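Local coordinates for protein Cbs-cp12 (Microcystis aeruginosa PCC 7806, PDB 5NMU) that probably takes part in the redox regulation of photosynthesis, as a hexameric fusion of a CBS-domain pair to a CP12 domain, at residues Val28-Met31 and Lys32-Leu36; Thr54-Asp57 and Ile58-Val62; Arg96-Gln100 and Thr101-Arg105; Ala144-Glu147 and Asp148-Ile152; Lys156-Ser160 and Pro161-Ala165. All blocks are in the same frame, centred on the assembly; numbering follows the deposited sequence.

Contact 1. Residues Val28-Met31 and Lys32-Leu36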
loop_
_atom_site.group_PDB
_atom_site.type_symbol
_atom_site.label_atom_id
_atom_site.label_comp_id
_atom_site.label_asym_id
_atom_site.label_seq_id
_atom_site.Cartn_x
_atom_site.Cartn_y
_atom_site.Cartn_z
ATOM N N VAL A 28 0.041 17.702 21.902
ATOM C CA VAL A 28 0.132 16.552 22.779
ATOM C C VAL A 28 -0.448 16.866 24.140
ATOM O O VAL A 28 -1.163 16.046 24.712
ATOM C CB VAL A 28 1.576 16.026 22.883
ATOM C CG1 VAL A 28 1.708 14.982 23.962
ATOM C CG2 VAL A 28 1.972 15.402 21.549
ATOM N N LYS A 29 -0.138 18.051 24.655
ATOM C CA LYS A 29 -0.615 18.449 25.949
ATOM C C LYS A 29 -2.141 18.550 25.965
ATOM O O LYS A 29 -2.797 18.139 26.910
ATOM C CB LYS A 29 0.001 19.796 26.324
ATOM C CG LYS A 29 -0.691 20.483 27.503
ATOM C CD LYS A 29 0.237 21.439 28.253
ATOM C CE LYS A 29 0.832 22.459 27.301
ATOM N NZ LYS A 29 1.346 23.641 28.042
ATOM N N LEU A 30 -2.680 19.157 24.925
ATOM C CA LEU A 30 -4.120 19.247 24.752
ATOM C C LEU A 30 -4.731 17.838 24.702
ATOM O O LEU A 30 -5.720 17.551 25.391
ATOM C CB LEU A 30 -4.446 20.089 23.506
ATOM C CG LEU A 30 -5.871 20.597 23.327
ATOM C CD1 LEU A 30 -6.324 21.547 24.443
ATOM C CD2 LEU A 30 -6.013 21.307 21.964
ATOM N N MET A 31 -4.094 16.945 23.950
ATOM C CA MET A 31 -4.635 15.605 23.784
ATOM C C MET A 31 -4.614 14.805 25.064
ATOM O O MET A 31 -5.551 14.078 25.332
ATOM C CB MET A 31 -3.940 14.877 22.647
ATOM C CG MET A 31 -4.298 15.480 21.290
ATOM S SD MET A 31 -3.129 15.069 20.017
ATOM C CE MET A 31 -4.022 13.785 19.140
ATOM N N LYS A 32 -3.537 14.914 25.838
ATOM C CA LYS A 32 -3.474 14.239 27.131
ATOM C C LYS A 32 -4.484 14.779 28.155
ATOM O O LYS A 32 -5.131 14.026 28.870
ATOM C CB LYS A 32 -2.105 14.399 27.751
ATOM C CG LYS A 32 -1.033 13.722 26.955
ATOM C CD LYS A 32 0.314 14.024 27.581
ATOM C CE LYS A 32 0.400 13.435 28.980
ATOM N NZ LYS A 32 1.817 13.199 29.276
ATOM N N GLU A 33 -4.569 16.084 28.246
ATOM C CA GLU A 33 -5.487 16.738 29.150
ATOM C C GLU A 33 -6.950 16.305 28.954
ATOM O O GLU A 33 -7.676 16.117 29.919
ATOM C CB GLU A 33 -5.357 18.232 28.899
ATOM C CG GLU A 33 -6.280 19.176 29.652
ATOM C CD GLU A 33 -6.135 20.596 29.121
ATOM O OE1 GLU A 33 -4.957 20.988 28.821
ATOM O OE2 GLU A 33 -7.188 21.289 28.988
ATOM N N LYS A 34 -7.389 16.145 27.709
ATOM C CA LYS A 34 -8.751 15.700 27.463
ATOM C C LYS A 34 -8.887 14.257 26.914
ATOM O O LYS A 34 -9.961 13.864 26.529
ATOM C CB LYS A 34 -9.422 16.720 26.549
ATOM C CG LYS A 34 -9.388 18.157 27.081
ATOM C CD LYS A 34 -10.440 19.024 26.386
ATOM C CE LYS A 34 -10.369 20.503 26.777
ATOM N NZ LYS A 34 -9.595 21.283 25.761
ATOM N N LYS A 35 -7.822 13.471 26.892
ATOM C CA LYS A 35 -7.873 12.096 26.342
ATOM C C LYS A 35 -8.446 12.055 24.907
ATOM O O LYS A 35 -9.374 11.332 24.596
ATOM C CB LYS A 35 -8.598 11.145 27.318
ATOM C CG LYS A 35 -7.972 11.081 28.723
ATOM C CD LYS A 35 -6.461 10.854 28.688
ATOM C CE LYS A 35 -5.777 10.932 30.039
ATOM N NZ LYS A 35 -5.953 9.636 30.732
ATOM N N LEU A 36 -7.852 12.861 24.040
ATOM C CA LEU A 36 -8.274 12.997 22.636
ATOM C C LEU A 36 -7.326 12.261 21.749
ATOM O O LEU A 36 -6.135 12.362 21.915
ATOM C CB LEU A 36 -8.263 14.459 22.243
ATOM C CG LEU A 36 -9.147 15.299 23.202
ATOM C CD1 LEU A 36 -8.929 16.779 22.940
ATOM C CD2 LEU A 36 -10.597 14.930 23.074
#
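Lys32 N, Glu33 N and Lys34 N donate in turn to Val28 O, Lys29 O and Leu30 O, the last turns of helix 24-34, before Leu36 N reaches back to Met31 O (2.9 Å). Met31 stands with CG anti to its carbonyl carbon (chi1 -69°), and CG meets Leu36 CB at 4.2 Å, an apolar contact at the helix end. Lys32 lays its methylenes across Val28, CD 4.0 Å from Val28 CG1, while NZ lies beyond the contact. With an alanine here, Val28 CG1 would probably lose this aliphatic cover, and the packing on Leu124 of the second subunit would be thinner. Leu30 CD1 likewise touches the end of Lys34, 3.5 Å from NZ. Met31 also packs on Ile58 and Leu39, as suits a long flexible chain facing the core. Lys35, with positive phi, is the C-prime residue of a Schellman motif, which ends the helix of the beta-alpha-beta unit running from strand 17-18 to strand 38-41.

Contact 2. Residues Thr54-Asp57 and Ile58-Val62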
loop_
_atom_site.group_PDB
_atom_site.type_symbol
_atom_site.label_atom_id
_atom_site.label_comp_id
_atom_site.label_asym_id
_atom_site.label_seq_id
_atom_site.Cartn_x
_atom_site.Cartn_y
_atom_site.Cartn_z
ATOM N N THR A 54 -3.801 13.305 14.258
ATOM C CA THR A 54 -4.219 12.134 15.035
ATOM C C THR A 54 -3.117 11.590 15.861
ATOM O O THR A 54 -1.938 11.898 15.613
ATOM C CB THR A 54 -4.667 10.965 14.151
ATOM O OG1 THR A 54 -3.546 10.382 13.462
ATOM C CG2 THR A 54 -5.750 11.430 13.156
ATOM N N GLU A 55 -3.492 10.763 16.832
ATOM C CA GLU A 55 -2.507 9.990 17.608
ATOM C C GLU A 55 -1.473 9.242 16.762
ATOM O O GLU A 55 -0.298 9.146 17.156
ATOM C CB GLU A 55 -3.195 9.027 18.569
ATOM C CG GLU A 55 -4.059 7.959 17.895
ATOM C CD GLU A 55 -4.687 7.013 18.884
ATOM O OE1 GLU A 55 -4.482 7.230 20.065
ATOM O OE2 GLU A 55 -5.411 6.056 18.477
ATOM N N THR A 56 -1.928 8.676 15.650
ATOM C CA THR A 56 -1.125 7.876 14.755
ATOM C C THR A 56 -0.169 8.799 14.012
ATOM O O THR A 56 0.992 8.416 13.824
ATOM C CB THR A 56 -2.045 7.007 13.804
ATOM O OG1 THR A 56 -2.887 6.131 14.591
ATOM C CG2 THR A 56 -1.288 6.146 12.967
ATOM N N ASP A 57 -0.586 10.020 13.641
ATOM C CA ASP A 57 0.364 10.957 13.031
ATOM C C ASP A 57 1.522 11.239 14.008
ATOM O O ASP A 57 2.703 11.310 13.599
ATOM C CB ASP A 57 -0.265 12.333 12.673
ATOM C CG ASP A 57 -1.384 12.238 11.615
ATOM O OD1 ASP A 57 -1.155 11.535 10.609
ATOM O OD2 ASP A 57 -2.455 12.878 11.784
ATOM N N ILE A 58 1.138 11.514 15.258
ATOM C CA ILE A 58 2.074 11.890 16.266
ATOM C C ILE A 58 3.073 10.750 16.578
ATOM O O ILE A 58 4.263 10.960 16.548
ATOM C CB ILE A 58 1.390 12.441 17.516
ATOM C CG1 ILE A 58 0.735 13.782 17.175
ATOM C CG2 ILE A 58 2.411 12.674 18.629
ATOM C CD1 ILE A 58 -0.310 14.233 18.163
ATOM N N VAL A 59 2.560 9.556 16.819
ATOM C CA VAL A 59 3.398 8.403 17.096
ATOM C C VAL A 59 4.269 7.982 15.901
ATOM O O VAL A 59 5.497 7.704 16.073
ATOM C CB VAL A 59 2.504 7.241 17.588
ATOM C CG1 VAL A 59 3.310 5.955 17.716
ATOM C CG2 VAL A 59 1.846 7.622 18.902
ATOM N N TYR A 60 3.662 7.908 14.689
ATOM C CA TYR A 60 4.423 7.487 13.503
ATOM C C TYR A 60 5.419 8.520 13.024
ATOM O O TYR A 60 6.497 8.153 12.617
ATOM C CB TYR A 60 3.535 7.154 12.317
ATOM C CG TYR A 60 2.750 5.868 12.419
ATOM C CD1 TYR A 60 2.602 5.141 13.628
ATOM C CD2 TYR A 60 2.102 5.395 11.314
ATOM C CE1 TYR A 60 1.834 3.973 13.698
ATOM C CE2 TYR A 60 1.383 4.209 11.353
ATOM C CZ TYR A 60 1.219 3.515 12.546
ATOM O OH TYR A 60 0.440 2.387 12.475
ATOM N N LYS A 61 5.063 9.795 13.041
ATOM C CA LYS A 61 5.888 10.821 12.373
ATOM C C LYS A 61 6.821 11.563 13.306
ATOM O O LYS A 61 7.780 12.163 12.837
ATOM C CB LYS A 61 4.992 11.811 11.657
ATOM C CG LYS A 61 4.080 11.096 10.653
ATOM C CD LYS A 61 3.152 12.074 9.938
ATOM C CE LYS A 61 2.322 11.355 8.912
ATOM N NZ LYS A 61 1.200 12.247 8.651
ATOM N N VAL A 62 6.535 11.540 14.609
ATOM C CA VAL A 62 7.271 12.315 15.569
ATOM C C VAL A 62 7.995 11.301 16.446
ATOM O O VAL A 62 9.237 11.157 16.305
ATOM C CB VAL A 62 6.377 13.305 16.360
ATOM C CG1 VAL A 62 7.243 14.205 17.222
ATOM C CG2 VAL A 62 5.526 14.148 15.410
#
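A capping box opens helix 55-63 of the first CBS motif, with Thr54 as N-cap and Asp57 as its partner three residues on. Asp57 N donates to Thr54 OG1 (3.0 Å), and Thr54 N answers with a bond of 2.8 Å to Asp57 OD2, on the anti side and somewhat out of the carboxylate plane. Threonine and aspartate suit these places because the hydroxyl reaches forward to Asp57 N and the carboxylate back to Thr54 N, N-H groups with no helical carbonyl before them.

Asp57 OD1 forms a salt bridge of 3.1 Å with Lys61 NZ, which comes from above the carboxylate plane; Lys61 runs extended alongside Asp57 and gives a further hydrogen bond to Ile77 O. The negative group near the helix start probably also interacts favourably with the positive end of the helix dipole.

Thr56 places CG2 anti to the backbone N (chi1 -60° for OG1), so that the methyl sits over the centre of the Tyr60 ring, 3.6 Å from the centroid and 11° off the normal, a CH-pi contact. Tyr60 OH bonds to Ile103 O of the second subunit, and Glu55 OE1 to Ser121 OG of that subunit. Ile58 turns instead to Val28 of helix 24-34. A capping box thus starts this CBS-motif helix, one side of which lies against the second subunit, consistent with the way CBS modules pair.

Contact 3. Residues Arg96-Gln100 and Thr101-Arg105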
loop_
_atom_site.group_PDB
_atom_site.type_symbol
_atom_site.label_atom_id
_atom_site.label_comp_id
_atom_site.label_asym_id
_atom_site.label_seq_id
_atom_site.Cartn_x
_atom_site.Cartn_y
_atom_site.Cartn_z
ATOM N N ARG A 96 -17.686 2.414 5.999
ATOM C CA ARG A 96 -17.177 2.104 4.664
ATOM C C ARG A 96 -16.216 3.160 4.167
ATOM O O ARG A 96 -15.186 2.785 3.602
ATOM C CB ARG A 96 -18.308 1.932 3.679
ATOM C CG ARG A 96 -17.836 1.513 2.307
ATOM C CD ARG A 96 -19.010 1.148 1.494
ATOM N NE ARG A 96 -18.555 0.560 0.235
ATOM C CZ ARG A 96 -18.278 -0.732 0.028
ATOM N NH1 ARG A 96 -18.383 -1.645 1.007
ATOM N NH2 ARG A 96 -17.899 -1.098 -1.198
ATOM N N LEU A 97 -16.556 4.451 4.362
ATOM C CA LEU A 97 -15.625 5.535 4.054
ATOM C C LEU A 97 -14.247 5.308 4.714
ATOM O O LEU A 97 -13.183 5.508 4.082
ATOM C CB LEU A 97 -16.186 6.888 4.564
ATOM C CG LEU A 97 -15.396 8.166 4.285
ATOM C CD1 LEU A 97 -15.177 8.406 2.811
ATOM C CD2 LEU A 97 -16.023 9.400 4.906
ATOM N N PHE A 98 -14.289 5.011 6.015
ATOM C CA PHE A 98 -13.068 4.867 6.813
ATOM C C PHE A 98 -12.252 3.686 6.269
ATOM O O PHE A 98 -11.051 3.824 6.089
ATOM C CB PHE A 98 -13.377 4.696 8.285
ATOM C CG PHE A 98 -13.775 5.960 9.009
ATOM C CD1 PHE A 98 -13.911 7.193 8.364
ATOM C CD2 PHE A 98 -14.051 5.890 10.352
ATOM C CE1 PHE A 98 -14.283 8.336 9.080
ATOM C CE2 PHE A 98 -14.415 7.005 11.081
ATOM C CZ PHE A 98 -14.547 8.233 10.446
ATOM N N ALA A 99 -12.922 2.574 5.955
ATOM C CA ALA A 99 -12.255 1.398 5.373
ATOM C C ALA A 99 -11.607 1.711 4.031
ATOM O O ALA A 99 -10.469 1.348 3.816
ATOM C CB ALA A 99 -13.225 0.228 5.239
ATOM N N GLN A 100 -12.311 2.455 3.182
ATOM C CA GLN A 100 -11.850 2.744 1.841
ATOM C C GLN A 100 -10.744 3.772 1.779
ATOM O O GLN A 100 -9.944 3.710 0.844
ATOM C CB GLN A 100 -12.957 3.313 0.944
ATOM C CG GLN A 100 -14.024 2.305 0.547
ATOM C CD GLN A 100 -15.187 2.960 -0.195
ATOM O OE1 GLN A 100 -15.952 2.274 -0.841
ATOM N NE2 GLN A 100 -15.340 4.290 -0.078
ATOM N N THR A 101 -10.794 4.774 2.647
ATOM C CA THR A 101 -9.748 5.765 2.719
ATOM C C THR A 101 -8.640 5.378 3.742
ATOM O O THR A 101 -7.674 6.078 3.819
ATOM C CB THR A 101 -10.312 7.190 3.004
ATOM O OG1 THR A 101 -10.893 7.263 4.313
ATOM C CG2 THR A 101 -11.420 7.545 1.949
ATOM N N ARG A 102 -8.819 4.306 4.516
ATOM C CA ARG A 102 -7.862 3.837 5.512
ATOM C C ARG A 102 -7.604 4.904 6.539
ATOM O O ARG A 102 -6.454 5.192 6.781
ATOM C CB ARG A 102 -6.510 3.434 4.893
ATOM C CG ARG A 102 -6.555 2.466 3.697
ATOM C CD ARG A 102 -6.402 0.993 4.099
ATOM N NE ARG A 102 -7.661 0.217 4.034
ATOM C CZ ARG A 102 -7.933 -0.903 4.737
ATOM N NH1 ARG A 102 -7.063 -1.421 5.658
ATOM N NH2 ARG A 102 -9.127 -1.491 4.545
ATOM N N ILE A 103 -8.649 5.510 7.100
ATOM C CA ILE A 103 -8.520 6.398 8.241
ATOM C C ILE A 103 -9.322 5.824 9.370
ATOM O O ILE A 103 -10.104 4.906 9.158
ATOM C CB ILE A 103 -9.011 7.829 7.978
ATOM C CG1 ILE A 103 -10.482 7.813 7.546
ATOM C CG2 ILE A 103 -8.078 8.509 6.956
ATOM C CD1 ILE A 103 -11.036 9.199 7.306
ATOM N N ARG A 104 -9.119 6.352 10.564
ATOM C CA ARG A 104 -9.815 5.869 11.760
ATOM C C ARG A 104 -10.658 6.953 12.399
ATOM O O ARG A 104 -11.366 6.669 13.379
ATOM C CB ARG A 104 -8.806 5.292 12.749
ATOM C CG ARG A 104 -8.195 4.002 12.180
ATOM C CD ARG A 104 -6.830 3.712 12.679
ATOM N NE ARG A 104 -5.877 4.820 12.439
ATOM C CZ ARG A 104 -5.104 4.986 11.382
ATOM N NH1 ARG A 104 -5.117 4.123 10.385
ATOM N NH2 ARG A 104 -4.301 6.042 11.345
ATOM N N ARG A 105 -10.687 8.141 11.803
ATOM C CA ARG A 105 -11.109 9.350 12.520
ATOM C C ARG A 105 -11.360 10.513 11.533
ATOM O O ARG A 105 -10.562 10.696 10.623
ATOM C CB ARG A 105 -9.839 9.688 13.355
ATOM C CG ARG A 105 -10.040 10.250 14.630
ATOM C CD ARG A 105 -8.698 10.208 15.373
ATOM N NE ARG A 105 -8.321 8.848 15.665
ATOM C CZ ARG A 105 -8.868 8.051 16.568
ATOM N NH1 ARG A 105 -9.855 8.457 17.293
ATOM N NH2 ARG A 105 -8.428 6.812 16.713
#
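Thr101 grips Leu97 O twice, through N and OG1, each at 2.9 Å, and the two donors approach from opposite faces of the carbonyl plane. Thr101 OG1 lies between its backbone N and carbonyl carbon (chi1 66°), which turns the hydroxyl back along the helix, so threonine satisfies its own polar group at the last turn. Ile103 N bonds to Phe98 O at 3.1 Å, while Arg102 N makes only a weak bond to the same oxygen. Arg102 bends at chi2 and chi3 to bring NE 3.0 Å from Ala99 O, a weak bond joined by another from NH2; a positive group at a helix C-terminus probably interacts favourably with the negative end of the helix dipole.

Arg102 has positive phi and is the first residue to leave helix 91-101, whose chain then turns toward strand 105-110 in the second CBS motif.

Among the apolar contacts, Ile103 crosses Phe98 at about a right angle, its CG1 3.6 Å from Phe98 CD1. Leu97 CD1 meets Thr101 CG2 at 3.9 Å, and Thr101 packs on Val83 of the third subunit. Of a different kind is the backbone N of Arg105, which lies 4.0 Å above one face of the Phe98 ring, offset toward the rim. Phe98 is thus buried between the loop and Ile118 and Val120.

Contact 4. Residues Ala144-Glu147 and Asp148-Ile152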
loop_
_atom_site.group_PDB
_atom_site.type_symbol
_atom_site.label_atom_id
_atom_site.label_comp_id
_atom_site.label_asym_id
_atom_site.label_seq_id
_atom_site.Cartn_x
_atom_site.Cartn_y
_atom_site.Cartn_z
ATOM N N ALA A 144 -31.362 -3.823 -9.458
ATOM C CA ALA A 144 -30.764 -4.681 -10.497
ATOM C C ALA A 144 -31.458 -6.042 -10.676
ATOM O O ALA A 144 -31.622 -6.553 -11.805
ATOM C CB ALA A 144 -29.223 -4.870 -10.278
ATOM N N ALA A 145 -31.844 -6.627 -9.565
ATOM C CA ALA A 145 -32.426 -7.928 -9.603
ATOM C C ALA A 145 -33.862 -7.899 -10.216
ATOM O O ALA A 145 -34.302 -8.863 -10.855
ATOM C CB ALA A 145 -32.457 -8.501 -8.213
ATOM N N ARG A 146 -34.557 -6.793 -10.015
ATOM C CA ARG A 146 -35.850 -6.561 -10.638
ATOM C C ARG A 146 -35.741 -6.397 -12.165
ATOM O O ARG A 146 -36.544 -7.009 -12.922
ATOM C CB ARG A 146 -36.564 -5.344 -10.020
ATOM C CG ARG A 146 -37.038 -5.541 -8.568
ATOM C CD ARG A 146 -37.624 -4.265 -7.961
ATOM N NE ARG A 146 -38.830 -4.026 -8.694
ATOM C CZ ARG A 146 -40.038 -4.529 -8.387
ATOM N NH1 ARG A 146 -40.248 -5.262 -7.286
ATOM N NH2 ARG A 146 -41.043 -4.277 -9.195
ATOM N N GLU A 147 -34.753 -5.626 -12.628
ATOM C CA GLU A 147 -34.458 -5.590 -14.065
ATOM C C GLU A 147 -34.119 -6.952 -14.619
ATOM O O GLU A 147 -34.601 -7.283 -15.676
ATOM C CB GLU A 147 -33.347 -4.613 -14.419
ATOM C CG GLU A 147 -33.753 -3.182 -14.165
ATOM C CD GLU A 147 -32.718 -2.175 -14.614
ATOM O OE1 GLU A 147 -31.853 -2.526 -15.432
ATOM O OE2 GLU A 147 -32.757 -1.032 -14.118
ATOM N N ASP A 148 -33.300 -7.743 -13.918
ATOM C CA ASP A 148 -32.998 -9.120 -14.377
ATOM C C ASP A 148 -34.251 -9.936 -14.475
ATOM O O ASP A 148 -34.398 -10.707 -15.415
ATOM C CB ASP A 148 -32.069 -9.884 -13.447
ATOM C CG ASP A 148 -30.631 -9.339 -13.439
ATOM O OD1 ASP A 148 -30.195 -8.689 -14.394
ATOM O OD2 ASP A 148 -29.922 -9.518 -12.421
ATOM N N ALA A 149 -35.134 -9.807 -13.479
ATOM C CA ALA A 149 -36.324 -10.638 -13.440
ATOM C C ALA A 149 -37.237 -10.283 -14.603
ATOM O O ALA A 149 -37.776 -11.168 -15.287
ATOM C CB ALA A 149 -37.073 -10.459 -12.128
ATOM N N ARG A 150 -37.418 -8.981 -14.821
ATOM C CA ARG A 150 -38.235 -8.526 -15.941
ATOM C C ARG A 150 -37.724 -9.004 -17.272
ATOM O O ARG A 150 -38.524 -9.449 -18.139
ATOM C CB ARG A 150 -38.373 -7.010 -15.915
ATOM C CG ARG A 150 -39.561 -6.634 -15.052
ATOM C CD ARG A 150 -39.301 -5.545 -14.068
ATOM N NE ARG A 150 -39.595 -4.219 -14.569
ATOM C CZ ARG A 150 -39.303 -3.098 -13.893
ATOM N NH1 ARG A 150 -38.707 -3.139 -12.671
ATOM N NH2 ARG A 150 -39.608 -1.919 -14.458
ATOM N N ALA A 151 -36.402 -8.910 -17.461
ATOM C CA ALA A 151 -35.814 -9.298 -18.756
ATOM C C ALA A 151 -36.036 -10.803 -18.987
ATOM O O ALA A 151 -36.555 -11.211 -20.035
ATOM C CB ALA A 151 -34.346 -8.938 -18.828
ATOM N N ILE A 152 -35.694 -11.597 -17.966
ATOM C CA ILE A 152 -35.824 -13.056 -18.009
ATOM C C ILE A 152 -37.278 -13.475 -18.262
ATOM O O ILE A 152 -37.542 -14.324 -19.130
ATOM C CB ILE A 152 -35.260 -13.716 -16.732
ATOM C CG1 ILE A 152 -33.730 -13.705 -16.765
ATOM C CG2 ILE A 152 -35.703 -15.157 -16.601
ATOM C CD1 ILE A 152 -33.036 -13.760 -15.410
#
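Ala149 and Ala145 meet on the close-packed side of helix 138-156, where Ala149 N donates to Ala145 O (2.9 Å) and Ala149 CB lies 3.4 Å from that same oxygen. Their small methyl groups suit a surface against which another helix rests: Ala145 packs on Val170 and Ala149 on Trp167.

The other side is looser and charged. There the bond from Arg150 N to Arg146 O is straighter, with an N-H...O angle of 168°, and carries the regular helical pattern onward. Arg146 and Arg150 cross at a slant, one turn apart, with Arg150 NH1 4.1 Å from Arg146 NE and their guanidinium planes 67° apart; NH1 comes at the edge of the Arg146 group, an approach of like charges. Arg150 bends at chi2 and chi3, laying CD 3.3 Å from Arg146 O. Glu147 extends outward from this exposed surface.

Asp148 carries CG anti to its carbonyl carbon (chi1 -69°), which turns the carboxylate back over Ala144, CG 3.4 Å from Ala144 O. Its OD1 forms a salt bridge with Arg73 of the third subunit. An asparagine at this position would probably leave that arginine without its charged mate and weaken the link between subunits. Within the CP12 domain, the side of helix 138-156 bearing Ala145 and Ala149 faces helix 161-178, where Arg146 also reaches Val170 and Gln174, while Asp148 links the helix to the third subunit.

Contact 5. Residues Lys156-Ser160 and Pro161-Ala165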
loop_
_atom_site.group_PDB
_atom_site.type_symbol
_atom_site.label_atom_id
_atom_site.label_comp_id
_atom_site.label_asym_id
_atom_site.label_seq_id
_atom_site.Cartn_x
_atom_site.Cartn_y
_atom_site.Cartn_z
ATOM N N LYS A 156 -38.238 -15.518 -21.552
ATOM C CA LYS A 156 -38.620 -16.919 -21.384
ATOM C C LYS A 156 -40.077 -17.206 -21.004
ATOM O O LYS A 156 -40.442 -18.366 -20.981
ATOM C CB LYS A 156 -37.714 -17.598 -20.354
ATOM C CG LYS A 156 -36.220 -17.501 -20.642
ATOM C CD LYS A 156 -35.413 -18.122 -19.502
ATOM C CE LYS A 156 -34.062 -18.668 -19.966
ATOM N NZ LYS A 156 -33.005 -17.645 -19.880
ATOM N N GLY A 157 -40.908 -16.199 -20.728
ATOM C CA GLY A 157 -42.311 -16.425 -20.340
ATOM C C GLY A 157 -42.555 -16.129 -18.846
ATOM O O GLY A 157 -41.745 -16.498 -17.947
ATOM N N GLU A 158 -43.670 -15.454 -18.575
ATOM C CA GLU A 158 -43.993 -15.009 -17.248
ATOM C C GLU A 158 -44.344 -16.152 -16.276
ATOM O O GLU A 158 -44.429 -15.904 -15.073
ATOM C CB GLU A 158 -45.161 -14.023 -17.295
ATOM C CG GLU A 158 -44.873 -12.725 -18.022
ATOM C CD GLU A 158 -43.864 -11.851 -17.274
ATOM O OE1 GLU A 158 -43.809 -11.880 -16.022
ATOM O OE2 GLU A 158 -43.123 -11.120 -17.952
ATOM N N THR A 159 -44.536 -17.373 -16.781
ATOM C CA THR A 159 -44.877 -18.531 -15.967
ATOM C C THR A 159 -43.815 -19.617 -16.042
ATOM O O THR A 159 -44.039 -20.722 -15.580
ATOM C CB THR A 159 -46.266 -19.124 -16.341
ATOM O OG1 THR A 159 -46.199 -19.691 -17.639
ATOM C CG2 THR A 159 -47.350 -18.065 -16.312
ATOM N N SER A 160 -42.640 -19.277 -16.554
ATOM C CA SER A 160 -41.514 -20.210 -16.583
ATOM C C SER A 160 -40.832 -20.329 -15.204
ATOM O O SER A 160 -40.884 -19.377 -14.410
ATOM C CB SER A 160 -40.495 -19.776 -17.638
ATOM O OG SER A 160 -39.871 -18.539 -17.285
ATOM N N PRO A 161 -40.185 -21.496 -14.918
ATOM C CA PRO A 161 -39.442 -21.667 -13.671
ATOM C C PRO A 161 -38.275 -20.643 -13.476
ATOM O O PRO A 161 -38.082 -20.146 -12.369
ATOM C CB PRO A 161 -38.928 -23.122 -13.752
ATOM C CG PRO A 161 -39.869 -23.803 -14.664
ATOM C CD PRO A 161 -40.329 -22.777 -15.645
ATOM N N ASP A 162 -37.548 -20.308 -14.542
ATOM C CA ASP A 162 -36.478 -19.307 -14.436
ATOM C C ASP A 162 -37.062 -17.944 -14.133
ATOM O O ASP A 162 -36.425 -17.168 -13.453
ATOM C CB ASP A 162 -35.678 -19.196 -15.737
ATOM C CG ASP A 162 -35.024 -20.504 -16.162
ATOM O OD1 ASP A 162 -34.989 -21.486 -15.388
ATOM O OD2 ASP A 162 -34.560 -20.554 -17.319
ATOM N N CYS A 163 -38.271 -17.634 -14.643
ATOM C CA CYS A 163 -38.939 -16.381 -14.279
ATOM C C CYS A 163 -39.184 -16.354 -12.775
ATOM O O CYS A 163 -38.861 -15.369 -12.102
ATOM C CB CYS A 163 -40.235 -16.170 -15.073
ATOM S SG CYS A 163 -41.275 -14.756 -14.565
ATOM N N ALA A 164 -39.699 -17.450 -12.242
ATOM C CA ALA A 164 -40.043 -17.540 -10.827
ATOM C C ALA A 164 -38.793 -17.443 -9.956
ATOM O O ALA A 164 -38.779 -16.719 -8.950
ATOM C CB ALA A 164 -40.832 -18.810 -10.536
ATOM N N ALA A 165 -37.734 -18.121 -10.378
ATOM C CA ALA A 165 -36.435 -18.082 -9.666
ATOM C C ALA A 165 -35.869 -16.666 -9.654
ATOM O O ALA A 165 -35.429 -16.238 -8.619
ATOM C CB ALA A 165 -35.427 -19.064 -10.261
#
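Ser160 holds OG between its backbone N and carbonyl carbon (chi1 67°), and Cys163 sends SG anti to its backbone N (chi1 172°); these turns bring the hydroxyl to the start of helix 161-178 and the sulfur back toward the loop. As N-cap, Ser160 OG accepts from Cys163 N at 3.2 Å and itself donates to Gly157 O at 2.8 Å. Serine suits the place because one small hydroxyl can do both. Gly157 O receives Ser160 N as well, closing a type I turn from Gly157 to Ser160. Gly157 has positive phi, and at its backbone angles a side chain would strike the preceding carbonyl.

Cys163 is buried under this turn: its CB lies 3.3 Å from Gly157 O and its SG 3.4 Å from Glu158 O. Pro161 fits the first helical turn, where its missing N-H costs no helix bond. At the outer side Lys156 lays CE 3.3 Å from Asp162 OD2, crossing it at a slant, while NZ and OD2 stay 4.2 Å apart, opposite charges near but short of a salt bridge. The whole is a helical hairpin with a serine N-cap, its two helices tied beside the bend by the Cys153-Cys163 disulfide, consistent with the oxidised form of a CP12 domain.

The five contacts follow one another along the chain without overlap. Contacts 1 and 2, with centres about 14 Å apart, share the first CBS motif and touch where helix 24-34 packs on helix 55-63. Contact 3, at the end of helix 91-101 in the second CBS motif, touches contact 2 through Arg104 and Arg105; the centres of contacts 2 and 3 are about 17 Å apart. All three border the second subunit. Contacts 4 and 5 lie in the CP12 hairpin of helices 138-156 and 161-178. Their centres are about 11 Å apart, and about 55 and 64 Å from that of contact 1. Contacts 3 and 4 both touch the third subunit, consistent with both domains helping to build the hexamer.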